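Local coordinates for helix-turn-helix domain-containing protein (PDB 3KE2) that is of unknown function but carries a winged helix-turn-helix fold, so it probably binds DNA, at residues Ala26-Leu36 with Ala75-Trp83. Residues are numbered along the deposited sequence; the frame is centred on the assembly and turned at random. Where two conformers were deposited one is given.
Sequences AHLMDDARHNL and AGYYRIRTW. With NO3 (nitrate ion), chain D.
The extended chain of R33 lies across the ring of Y77: R33 CD makes a CH-pi contact over the ring centre, 3.6 Å from the Y77 centroid, and the guanidinium stacks flat beyond it, over the hydroxyl, tilted 13° from the ring plane. Arginine suits this exposed spot because its methylenes and its flat charge can both use one aromatic face. CG of Y77 falls between its own backbone N and carbonyl carbon (chi1 65°), which swings the ring under R33. A serine here would probably leave the R33 side chain without its platform and free to turn.

Backbone bonding fixes the strand beside the loop. Y78 N donates to H34 O at 2.8 Å, nearly straight. A water accepts from H34 N and lies within hydrogen-bonding distance of A32 O and Y78 O, bridging loop and strand, though its two protons cannot serve every acceptor around it. This is the wing of a winged helix-turn-helix domain, hairpin 63-67 and 77-82, set against helix 14-31 and the loop entering helix 36-43. N35, the N-cap of helix 36-43, caps a backbone N just beyond with its side chain and turns ND2 to G76 O in a weak bond. L36 N and L37 N bind a nitrate, probably from the crystallisation liquor.

Apolar contacts follow. Unbranched selenomethionine M29 slides alongside Y78, SE 4.0 Å from Y78 CB, in an oblique Met-aromatic contact; L36 CD2 packs on Y78 CE2. I80 CD1 lies 4.4 Å from both M29 SE and A26 CB. Small A26 lets W83 come close, A26 CB to W83 CH2 3.4 Å.

The polar D30 carboxylate sits at the indole edge of W83, its plane turned 79° from the ring.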
ATOM      1  N   ALA A  26       1.661 -10.797   3.471  1.00 17.84           N
ATOM      2  CA  ALA A  26       2.199 -10.267   4.691  1.00 17.97           C
ATOM      3  C   ALA A  26       1.365 -10.727   5.875  1.00 17.82           C
ATOM      4  O   ALA A  26       1.906 -11.017   6.932  1.00 18.47           O
ATOM      5  CB  ALA A  26       2.248  -8.745   4.622  1.00 18.23           C
ATOM      6  N   HIS A  27       0.049 -10.776   5.714  1.00 17.61           N
ATOM      7  CA  HIS A  27      -0.839 -11.235   6.801  1.00 17.76           C
ATOM      8  C   HIS A  27      -0.563 -12.711   7.093  1.00 17.45           C
ATOM      9  O   HIS A  27      -0.398 -13.086   8.237  1.00 17.56           O
ATOM     10  CB  HIS A  27      -2.308 -10.963   6.427  1.00 17.79           C
ATOM     11  CG  HIS A  27      -3.324 -11.546   7.362  1.00 18.48           C
ATOM     12  ND1 HIS A  27      -3.810 -10.864   8.462  1.00 20.51           N
ATOM     13  CD2 HIS A  27      -4.006 -12.719   7.315  1.00 19.24           C
ATOM     14  CE1 HIS A  27      -4.723 -11.606   9.070  1.00 20.64           C
ATOM     15  NE2 HIS A  27      -4.864 -12.736   8.392  1.00 21.03           N
ATOM     16  N   LEU A  28      -0.482 -13.537   6.051  1.00 17.72           N
ATOM     17  CA  LEU A  28      -0.205 -14.951   6.228  1.00 17.95           C
ATOM     18  C   LEU A  28       1.119 -15.175   6.970  1.00 18.86           C
ATOM     19  O   LEU A  28       1.172 -15.912   7.950  1.00 18.72           O
ATOM     20  CB  LEU A  28      -0.160 -15.643   4.884  1.00 17.69           C
ATOM     21  CG  LEU A  28      -1.484 -15.816   4.148  1.00 16.03           C
ATOM     22  CD1 LEU A  28      -1.183 -16.490   2.827  1.00 13.10           C
ATOM     23  CD2 LEU A  28      -2.517 -16.614   4.961  1.00 10.98           C
HETATM   24  N   MSE A  29       2.164 -14.486   6.513  1.00 19.66           N
HETATM   25  CA  MSE A  29       3.504 -14.575   7.089  1.00 20.32           C
HETATM   26  C   MSE A  29       3.569 -14.121   8.521  1.00 21.13           C
HETATM   27  O   MSE A  29       4.389 -14.594   9.295  1.00 21.77           O
HETATM   28  CB  MSE A  29       4.453 -13.705   6.283  1.00 20.48           C
HETATM   29  CG  MSE A  29       4.640 -14.179   4.894  1.00 19.97           C
HETATM   30 SE   MSE A  29       5.661 -12.920   3.893  0.75 24.34          SE
HETATM   31  CE  MSE A  29       5.530 -13.769   2.251  1.00  9.93           C
ATOM     32  N   ASP A  30       2.684 -13.221   8.886  1.00 22.12           N
ATOM     33  CA  ASP A  30       2.691 -12.676  10.217  1.00 22.85           C
ATOM     34  C   ASP A  30       1.981 -13.584  11.217  1.00 23.50           C
ATOM     35  O   ASP A  30       2.300 -13.545  12.397  1.00 24.56           O
ATOM     36  CB  ASP A  30       2.008 -11.296  10.193  1.00 23.02           C
ATOM     37  CG  ASP A  30       2.501 -10.356  11.298  1.00 23.72           C
ATOM     38  OD1 ASP A  30       3.732 -10.261  11.515  1.00 23.58           O
ATOM     39  OD2 ASP A  30       1.651  -9.651  11.891  1.00 25.51           O
ATOM     40  N   ASP A  31       1.025 -14.399  10.775  1.00 23.87           N
ATOM     41  CA  ASP A  31       0.268 -15.265  11.717  1.00 24.19           C
ATOM     42  C   ASP A  31       0.816 -16.703  11.855  1.00 22.63           C
ATOM     43  O   ASP A  31       0.412 -17.419  12.763  1.00 22.98           O
ATOM     44  CB  ASP A  31      -1.238 -15.296  11.348  1.00 25.14           C
ATOM     45  CG  ASP A  31      -1.908 -13.851  11.308  1.00 29.65           C
ATOM     46  OD1 ASP A  31      -1.208 -12.781  11.314  1.00 32.99           O
ATOM     47  OD2 ASP A  31      -3.167 -13.798  11.246  1.00 34.97           O
ATOM     48  N   ALA A  32       1.727 -17.095  10.967  1.00 21.18           N
ATOM     49  CA  ALA A  32       2.357 -18.420  10.963  1.00 20.37           C
ATOM     50  C   ALA A  32       3.741 -18.386  10.265  1.00 20.00           C
ATOM     51  O   ALA A  32       4.023 -17.497   9.466  1.00 19.61           O
ATOM     52  CB  ALA A  32       1.453 -19.438  10.284  1.00 19.24           C
ATOM     53  N   ARG A  33       4.591 -19.362  10.569  1.00 19.53           N
ATOM     54  CA  ARG A  33       5.895 -19.458   9.947  1.00 19.42           C
ATOM     55  C   ARG A  33       5.762 -20.098   8.587  1.00 18.65           C
ATOM     56  O   ARG A  33       5.430 -21.277   8.481  1.00 18.30           O
ATOM     57  CB  ARG A  33       6.857 -20.275  10.791  1.00 19.91           C
ATOM     58  CG  ARG A  33       7.088 -19.625  12.106  1.00 22.24           C
ATOM     59  CD  ARG A  33       8.265 -20.181  12.858  1.00 24.17           C
ATOM     60  NE  ARG A  33       8.438 -19.393  14.071  1.00 26.65           N
ATOM     61  CZ  ARG A  33       9.416 -19.556  14.959  1.00 29.54           C
ATOM     62  NH1 ARG A  33      10.360 -20.487  14.790  1.00 30.17           N
ATOM     63  NH2 ARG A  33       9.458 -18.766  16.026  1.00 30.79           N
ATOM     64  N   HIS A  34       6.041 -19.304   7.559  1.00 17.44           N
ATOM     65  CA  HIS A  34       5.961 -19.739   6.199  1.00 16.85           C
ATOM     66  C   HIS A  34       7.207 -19.493   5.426  1.00 16.70           C
ATOM     67  O   HIS A  34       7.979 -18.582   5.751  1.00 16.63           O
ATOM     68  CB  HIS A  34       4.916 -18.936   5.424  1.00 16.27           C
ATOM     69  CG  HIS A  34       3.520 -19.384   5.637  1.00 15.48           C
ATOM     70  ND1 HIS A  34       3.003 -20.491   5.014  1.00 14.51           N
ATOM     71  CD2 HIS A  34       2.507 -18.845   6.352  1.00 16.08           C
ATOM     72  CE1 HIS A  34       1.741 -20.640   5.369  1.00 15.48           C
ATOM     73  NE2 HIS A  34       1.414 -19.652   6.180  1.00 14.95           N
ATOM     74  N   ASN A  35       7.362 -20.302   4.371  1.00 15.95           N
ATOM     75  CA  ASN A  35       8.400 -20.114   3.373  1.00 15.61           C
ATOM     76  C   ASN A  35       7.727 -20.243   1.986  1.00 15.27           C
ATOM     77  O   ASN A  35       6.517 -20.361   1.894  1.00 15.14           O
ATOM     78  CB  ASN A  35       9.611 -21.029   3.587  1.00 15.78           C
ATOM     79  CG  ASN A  35       9.281 -22.483   3.552  1.00 15.01           C
ATOM     80  OD1 ASN A  35       8.280 -22.910   3.004  1.00 14.45           O
ATOM     81  ND2 ASN A  35      10.166 -23.267   4.127  1.00 16.17           N
ATOM     82  N   LEU A  36       8.498 -20.182   0.915  1.00 15.32           N
ATOM     83  CA  LEU A  36       7.918 -20.225  -0.421  1.00 15.26           C
ATOM     84  C   LEU A  36       7.126 -21.506  -0.647  1.00 15.26           C
ATOM     85  O   LEU A  36       6.009 -21.478  -1.138  1.00 15.31           O
ATOM     86  CB  LEU A  36       9.013 -20.065  -1.472  1.00 15.00           C
ATOM     87  CG  LEU A  36       9.699 -18.702  -1.518  1.00 15.01           C
ATOM     88  CD1 LEU A  36      10.767 -18.717  -2.578  1.00 13.74           C
ATOM     89  CD2 LEU A  36       8.703 -17.553  -1.796  1.00 14.59           C
ATOM     90  N   ALA A  75      14.819 -25.320   7.445  1.00 21.86           N
ATOM     91  CA  ALA A  75      14.381 -24.481   6.356  1.00 21.86           C
ATOM     92  C   ALA A  75      14.004 -23.169   7.038  1.00 21.47           C
ATOM     93  O   ALA A  75      13.519 -23.165   8.175  1.00 22.67           O
ATOM     94  CB  ALA A  75      13.213 -25.112   5.594  1.00 21.24           C
ATOM     95  N   GLY A  76      14.243 -22.051   6.405  1.00 20.45           N
ATOM     96  CA  GLY A  76      13.920 -20.813   7.073  1.00 20.14           C
ATOM     97  C   GLY A  76      12.462 -20.446   6.935  1.00 19.67           C
ATOM     98  O   GLY A  76      11.676 -21.179   6.348  1.00 19.99           O
ATOM     99  N   TYR A  77      12.111 -19.291   7.471  1.00 19.04           N
ATOM    100  CA  TYR A  77      10.761 -18.796   7.369  1.00 18.94           C
ATOM    101  C   TYR A  77      10.805 -17.283   7.263  1.00 18.30           C
ATOM    102  O   TYR A  77      11.745 -16.655   7.699  1.00 18.31           O
ATOM    103  CB  TYR A  77       9.931 -19.245   8.563  1.00 19.19           C
ATOM    104  CG  TYR A  77      10.378 -18.695   9.892  1.00 19.74           C
ATOM    105  CD1 TYR A  77      11.332 -19.359  10.671  1.00 20.39           C
ATOM    106  CD2 TYR A  77       9.839 -17.516  10.381  1.00 20.29           C
ATOM    107  CE1 TYR A  77      11.749 -18.833  11.904  1.00 20.30           C
ATOM    108  CE2 TYR A  77      10.236 -16.990  11.603  1.00 20.79           C
ATOM    109  CZ  TYR A  77      11.184 -17.653  12.362  1.00 20.99           C
ATOM    110  OH  TYR A  77      11.541 -17.109  13.573  1.00 21.25           O
ATOM    111  N   TYR A  78       9.808 -16.703   6.632  1.00 18.04           N
ATOM    112  CA  TYR A  78       9.758 -15.272   6.493  1.00 17.64           C
ATOM    113  C   TYR A  78       9.189 -14.616   7.743  1.00 17.67           C
ATOM    114  O   TYR A  78       8.345 -15.171   8.425  1.00 17.39           O
ATOM    115  CB  TYR A  78       8.893 -14.891   5.294  1.00 17.59           C
ATOM    116  CG  TYR A  78       9.457 -15.248   3.927  1.00 17.54           C
ATOM    117  CD1 TYR A  78      10.354 -14.401   3.284  1.00 16.39           C
ATOM    118  CD2 TYR A  78       9.055 -16.408   3.249  1.00 17.77           C
ATOM    119  CE1 TYR A  78      10.847 -14.706   2.015  1.00 16.12           C
ATOM    120  CE2 TYR A  78       9.566 -16.729   1.961  1.00 16.80           C
ATOM    121  CZ  TYR A  78      10.454 -15.864   1.360  1.00 17.01           C
ATOM    122  OH  TYR A  78      10.976 -16.143   0.104  1.00 18.18           O
ATOM    123  N   ARG A  79       9.680 -13.427   8.035  1.00 18.21           N
ATOM    124  CA  ARG A  79       9.204 -12.630   9.144  1.00 19.00           C
ATOM    125  C   ARG A  79       9.118 -11.171   8.726  1.00 19.22           C
ATOM    126  O   ARG A  79       9.991 -10.680   8.004  1.00 20.26           O
ATOM    127  CB  ARG A  79      10.118 -12.734  10.350  1.00 19.02           C
ATOM    128  CG  ARG A  79       9.703 -11.815  11.489  1.00 20.76           C
ATOM    129  CD  ARG A  79      10.343 -12.233  12.783  1.00 24.72           C
ATOM    130  NE  ARG A  79      11.787 -12.206  12.651  1.00 28.90           N
ATOM    131  CZ  ARG A  79      12.645 -12.918  13.393  1.00 32.45           C
ATOM    132  NH1 ARG A  79      12.243 -13.789  14.325  1.00 32.87           N
ATOM    133  NH2 ARG A  79      13.931 -12.788  13.154  1.00 33.23           N
ATOM    134  N   ILE A  80       8.088 -10.479   9.202  1.00 18.89           N
ATOM    135  CA  ILE A  80       7.907  -9.081   8.910  1.00 18.61           C
ATOM    136  C   ILE A  80       8.718  -8.302   9.925  1.00 19.16           C
ATOM    137  O   ILE A  80       8.426  -8.367  11.130  1.00 18.73           O
ATOM    138  CB  ILE A  80       6.421  -8.689   9.005  1.00 18.51           C
ATOM    139  CG1 ILE A  80       5.584  -9.561   8.051  1.00 18.35           C
ATOM    140  CG2 ILE A  80       6.230  -7.229   8.711  1.00 17.62           C
ATOM    141  CD1 ILE A  80       6.022  -9.528   6.654  1.00 17.15           C
ATOM    142  N   ARG A  81       9.761  -7.600   9.453  1.00 19.62           N
ATOM    143  CA  ARG A  81      10.615  -6.782  10.333  0.50 19.62           C
ATOM    144  C   ARG A  81       9.819  -5.573  10.754  1.00 19.50           C
ATOM    145  O   ARG A  81       9.823  -5.196  11.921  1.00 19.99           O
ATOM    146  CB  ARG A  81      11.916  -6.345   9.651  0.50 19.84           C
ATOM    147  CG  ARG A  81      12.780  -5.383  10.510  0.50 20.72           C
ATOM    148  CD  ARG A  81      14.090  -4.949   9.818  0.50 21.34           C
ATOM    149  NE  ARG A  81      14.840  -3.980  10.628  0.50 21.34           N
ATOM    150  CZ  ARG A  81      15.806  -4.297  11.482  0.50 20.40           C
ATOM    151  NH1 ARG A  81      16.167  -5.560  11.640  0.50 20.13           N
ATOM    152  NH2 ARG A  81      16.412  -3.349  12.174  0.50 20.24           N
ATOM    153  N   THR A  82       9.132  -4.948   9.794  1.00 19.08           N
ATOM    154  CA  THR A  82       8.270  -3.788  10.103  1.00 18.22           C
ATOM    155  C   THR A  82       7.205  -3.649   9.038  1.00 17.89           C
ATOM    156  O   THR A  82       7.463  -3.929   7.869  1.00 17.60           O
ATOM    157  CB  THR A  82       9.006  -2.470  10.198  1.00 18.03           C
ATOM    158  OG1 THR A  82       8.097  -1.486  10.715  1.00 18.80           O
ATOM    159  CG2 THR A  82       9.537  -2.027   8.834  1.00 17.17           C
ATOM    160  N   TRP A  83       6.001  -3.263   9.458  1.00 17.49           N
ATOM    161  CA  TRP A  83       4.905  -3.036   8.521  1.00 17.18           C
ATOM    162  C   TRP A  83       4.984  -1.647   7.931  1.00 16.84           C
ATOM    163  O   TRP A  83       4.363  -1.371   6.906  1.00 16.60           O
ATOM    164  CB  TRP A  83       3.552  -3.189   9.194  1.00 17.24           C
ATOM    165  CG  TRP A  83       3.172  -4.580   9.422  1.00 17.51           C
ATOM    166  CD1 TRP A  83       3.502  -5.352  10.482  1.00 16.28           C
ATOM    167  CD2 TRP A  83       2.349  -5.385   8.570  1.00 17.65           C
ATOM    168  NE1 TRP A  83       2.945  -6.593  10.343  1.00 16.51           N
ATOM    169  CE2 TRP A  83       2.240  -6.646   9.173  1.00 16.88           C
ATOM    170  CE3 TRP A  83       1.695  -5.158   7.351  1.00 18.17           C
ATOM    171  CZ2 TRP A  83       1.498  -7.681   8.615  1.00 17.99           C
ATOM    172  CZ3 TRP A  83       0.948  -6.197   6.787  1.00 18.36           C
ATOM    173  CH2 TRP A  83       0.865  -7.445   7.421  1.00 18.55           C
TER
HETATM  174  N   NO3 D 117      11.573 -21.859   0.514  1.00 35.47           N
HETATM  175  O1  NO3 D 117      11.426 -20.481   0.597  1.00 36.08           O
HETATM  176  O2  NO3 D 117      12.839 -22.405   0.305  1.00 34.66           O
HETATM  177  O3  NO3 D 117      10.442 -22.663   0.651  1.00 35.80           O
HETATM  178  O   HOH W   1       6.203 -16.510   7.700  1.00 13.50           O